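Pyrrolidone-carboxylate peptidase (Pyrococcus furiosus, PDB 1X10) removes N-terminal pyroglutamyl (5-oxoproline) groups from polypeptides as a thiol peptidase of family C15, generally sparing those with proline in second place. Local coordinates at residues I78-V83 with L115-I120. The protein carries 3 engineered substitutions. Numbering follows the deposited sequence.
Sequences IERIAV and LPIKKI
Ile78 and Ile117 meet methyl to methyl, their CG2 atoms 3.5 Å apart, a little tighter than ordinary van der Waals contact. The two side chains run past each other in opposite senses. Followed outward, Ile78 forks at CB, which points at the helix: the CG2 branch lies against CG2 and CB of Ile117, while the other branch leaves through CG1, set anti to the carbonyl carbon (chi1 -54°), and carries CD1 further along the helix. There CD1 comes to 3.5 Å from CG2 of Ile120 and also rests near the carbonyl oxygen of Ile117. The two branches thus bear on Ile117 and Ile120, three residues apart and about one turn along the start of the helix. An alanine in place of Ile78 would probably open a gap beneath that turn, leaving Ile117 CG2 and Ile120 CG2 without their apolar mates.

Ile117 reaches the opposite way with its longer branch. Its CG1 stands between the backbone N and the carbonyl carbon (chi1 68°), and the side chain crosses that of Arg80 at about a right angle, CD1 lying 4.1 Å from Arg80 CG. Beyond the stem, Lys118 NZ lies at the edge of the guanidinium, 3.7 Å from Arg80 NH2. These like charges are bridged by acid: both form salt bridges to Asp100 of the second subunit, and Arg80 also pairs with Asp87 of that subunit.

At Glu79, an active-site residue, CB points away from the helix, and OE1 forms a salt bridge with Arg73 and a hydrogen bond with His166 ND1. The contact seats the start of helix 117-126 on strand 76-83 and the adjoining parallel strand 131-134, whose Ile133 touches Arg80, Ile117 and Lys118, while helix 189-206 packs against Ile120 through Val202.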
ATOM      1  N   ILE A  78      -4.212 -10.525 -15.395  1.00  9.75           N
ATOM      2  CA  ILE A  78      -4.559 -11.745 -16.114  1.00  9.87           C
ATOM      3  C   ILE A  78      -4.108 -12.921 -15.254  1.00  9.87           C
ATOM      4  O   ILE A  78      -2.922 -13.057 -14.947  1.00  9.23           O
ATOM      5  CB  ILE A  78      -3.849 -11.770 -17.476  1.00 10.75           C
ATOM      6  CG1 ILE A  78      -4.168 -10.471 -18.234  1.00 11.62           C
ATOM      7  CG2 ILE A  78      -4.306 -12.980 -18.281  1.00 11.62           C
ATOM      8  CD1 ILE A  78      -3.174 -10.128 -19.348  1.00 12.87           C
ATOM      9  N   GLU A  79      -5.065 -13.756 -14.856  1.00  9.16           N
ATOM     10  CA  GLU A  79      -4.791 -14.898 -13.991  1.00  9.49           C
ATOM     11  C   GLU A  79      -4.054 -16.045 -14.677  1.00  9.84           C
ATOM     12  O   GLU A  79      -4.471 -16.556 -15.716  1.00  9.15           O
ATOM     13  CB  GLU A  79      -6.100 -15.408 -13.374  1.00  9.85           C
ATOM     14  CG  GLU A  79      -6.880 -14.341 -12.603  1.00  9.28           C
ATOM     15  CD  GLU A  79      -6.106 -13.783 -11.414  1.00 10.23           C
ATOM     16  OE1 GLU A  79      -6.506 -12.718 -10.886  1.00 10.43           O
ATOM     17  OE2 GLU A  79      -5.105 -14.408 -10.998  1.00  9.28           O
ATOM     18  N   ARG A  80      -2.951 -16.446 -14.066  1.00 10.37           N
ATOM     19  CA  ARG A  80      -2.131 -17.522 -14.595  1.00 11.60           C
ATOM     20  C   ARG A  80      -2.631 -18.900 -14.190  1.00 10.75           C
ATOM     21  O   ARG A  80      -2.540 -19.856 -14.964  1.00  9.94           O
ATOM     22  CB  ARG A  80      -0.696 -17.355 -14.096  1.00 12.76           C
ATOM     23  CG  ARG A  80       0.287 -18.402 -14.592  1.00 15.96           C
ATOM     24  CD  ARG A  80       1.693 -18.066 -14.106  1.00 18.34           C
ATOM     25  NE  ARG A  80       2.618 -17.954 -15.227  1.00 22.52           N
ATOM     26  CZ  ARG A  80       3.442 -16.935 -15.424  1.00 21.92           C
ATOM     27  NH1 ARG A  80       3.468 -15.921 -14.573  1.00 23.33           N
ATOM     28  NH2 ARG A  80       4.240 -16.934 -16.476  1.00 25.28           N
ATOM     29  N   ILE A  81      -3.189 -18.992 -12.989  1.00 10.76           N
ATOM     30  CA  ILE A  81      -3.616 -20.287 -12.477  1.00 10.83           C
ATOM     31  C   ILE A  81      -4.897 -20.316 -11.638  1.00  9.88           C
ATOM     32  O   ILE A  81      -5.193 -19.385 -10.878  1.00  9.43           O
ATOM     33  CB  ILE A  81      -2.457 -20.879 -11.644  1.00 12.16           C
ATOM     34  CG1 ILE A  81      -2.755 -22.320 -11.226  1.00 12.61           C
ATOM     35  CG2 ILE A  81      -2.225 -20.017 -10.414  1.00 12.14           C
ATOM     36  CD1 ILE A  81      -1.596 -22.959 -10.466  1.00 13.12           C
ATOM     37  N   ALA A  82      -5.646 -21.403 -11.794  1.00  9.81           N
ATOM     38  CA  ALA A  82      -6.883 -21.643 -11.052  1.00  9.98           C
ATOM     39  C   ALA A  82      -6.580 -22.787 -10.080  1.00 10.68           C
ATOM     40  O   ALA A  82      -6.016 -23.809 -10.473  1.00 10.10           O
ATOM     41  CB  ALA A  82      -8.011 -22.048 -12.008  1.00  9.99           C
ATOM     42  N   VAL A  83      -6.964 -22.618  -8.820  1.00 11.38           N
ATOM     43  CA  VAL A  83      -6.685 -23.623  -7.801  1.00 12.63           C
ATOM     44  C   VAL A  83      -7.926 -24.368  -7.306  1.00 12.60           C
ATOM     45  O   VAL A  83      -8.978 -23.772  -7.081  1.00 12.09           O
ATOM     46  CB  VAL A  83      -5.979 -22.971  -6.615  1.00 13.26           C
ATOM     47  CG1 VAL A  83      -4.628 -22.401  -7.063  1.00 13.85           C
ATOM     48  CG2 VAL A  83      -6.828 -21.858  -6.086  1.00 14.92           C
ATOM     49  N   LEU A 115      -5.417 -19.197 -21.977  1.00 11.07           N
ATOM     50  CA  LEU A 115      -5.485 -17.994 -22.792  1.00 11.54           C
ATOM     51  C   LEU A 115      -4.023 -17.636 -23.032  1.00 12.04           C
ATOM     52  O   LEU A 115      -3.151 -18.007 -22.242  1.00 12.96           O
ATOM     53  CB  LEU A 115      -6.157 -16.845 -22.028  1.00 12.03           C
ATOM     54  CG  LEU A 115      -7.641 -16.958 -21.668  1.00 11.48           C
ATOM     55  CD1 LEU A 115      -8.054 -15.731 -20.874  1.00 11.28           C
ATOM     56  CD2 LEU A 115      -8.474 -17.071 -22.937  1.00 11.66           C
ATOM     57  N   PRO A 116      -3.723 -16.943 -24.137  1.00 12.24           N
ATOM     58  CA  PRO A 116      -2.331 -16.567 -24.403  1.00 12.79           C
ATOM     59  C   PRO A 116      -2.056 -15.339 -23.530  1.00 13.11           C
ATOM     60  O   PRO A 116      -1.975 -14.213 -24.022  1.00 12.69           O
ATOM     61  CB  PRO A 116      -2.346 -16.252 -25.896  1.00 12.48           C
ATOM     62  CG  PRO A 116      -3.727 -15.652 -26.084  1.00 12.54           C
ATOM     63  CD  PRO A 116      -4.604 -16.576 -25.261  1.00 12.45           C
ATOM     64  N   ILE A 117      -1.918 -15.573 -22.226  1.00 13.69           N
ATOM     65  CA  ILE A 117      -1.732 -14.488 -21.269  1.00 14.11           C
ATOM     66  C   ILE A 117      -0.584 -13.520 -21.515  1.00 14.80           C
ATOM     67  O   ILE A 117      -0.755 -12.316 -21.331  1.00 14.64           O
ATOM     68  CB  ILE A 117      -1.654 -15.027 -19.815  1.00 13.99           C
ATOM     69  CG1 ILE A 117      -0.382 -15.841 -19.597  1.00 14.52           C
ATOM     70  CG2 ILE A 117      -2.879 -15.895 -19.525  1.00 13.14           C
ATOM     71  CD1 ILE A 117      -0.233 -16.331 -18.147  1.00 15.49           C
ATOM     72  N   LYS A 118       0.577 -14.016 -21.931  1.00 15.30           N
ATOM     73  CA  LYS A 118       1.698 -13.112 -22.189  1.00 16.27           C
ATOM     74  C   LYS A 118       1.433 -12.219 -23.406  1.00 15.73           C
ATOM     75  O   LYS A 118       1.768 -11.035 -23.392  1.00 15.64           O
ATOM     76  CB  LYS A 118       3.001 -13.901 -22.374  1.00 16.87           C
ATOM     77  CG  LYS A 118       3.565 -14.491 -21.073  1.00 18.46           C
ATOM     78  CD  LYS A 118       3.819 -13.393 -20.031  1.00 20.00           C
ATOM     79  CE  LYS A 118       4.340 -13.943 -18.700  1.00 20.94           C
ATOM     80  NZ  LYS A 118       5.727 -14.480 -18.783  1.00 21.55           N
ATOM     81  N   LYS A 119       0.832 -12.779 -24.453  1.00 15.57           N
ATOM     82  CA  LYS A 119       0.522 -11.988 -25.642  1.00 15.59           C
ATOM     83  C   LYS A 119      -0.550 -10.945 -25.324  1.00 14.71           C
ATOM     84  O   LYS A 119      -0.511  -9.823 -25.832  1.00 13.99           O
ATOM     85  CB  LYS A 119       0.046 -12.889 -26.783  1.00 16.13           C
ATOM     86  CG  LYS A 119       1.142 -13.754 -27.381  1.00 17.95           C
ATOM     87  CD  LYS A 119       0.632 -14.526 -28.580  1.00 19.62           C
ATOM     88  CE  LYS A 119       1.753 -15.303 -29.256  1.00 21.14           C
ATOM     89  NZ  LYS A 119       1.252 -16.088 -30.418  1.00 22.65           N
ATOM     90  N   ILE A 120      -1.513 -11.321 -24.490  1.00 14.38           N
ATOM     91  CA  ILE A 120      -2.570 -10.398 -24.102  1.00 13.69           C
ATOM     92  C   ILE A 120      -1.945  -9.232 -23.328  1.00 14.59           C
ATOM     93  O   ILE A 120      -2.219  -8.070 -23.616  1.00 13.75           O
ATOM     94  CB  ILE A 120      -3.631 -11.112 -23.226  1.00 13.81           C
ATOM     95  CG1 ILE A 120      -4.405 -12.116 -24.083  1.00 13.05           C
ATOM     96  CG2 ILE A 120      -4.574 -10.099 -22.600  1.00 13.04           C
ATOM     97  CD1 ILE A 120      -5.377 -12.984 -23.301  1.00 13.82           C
TER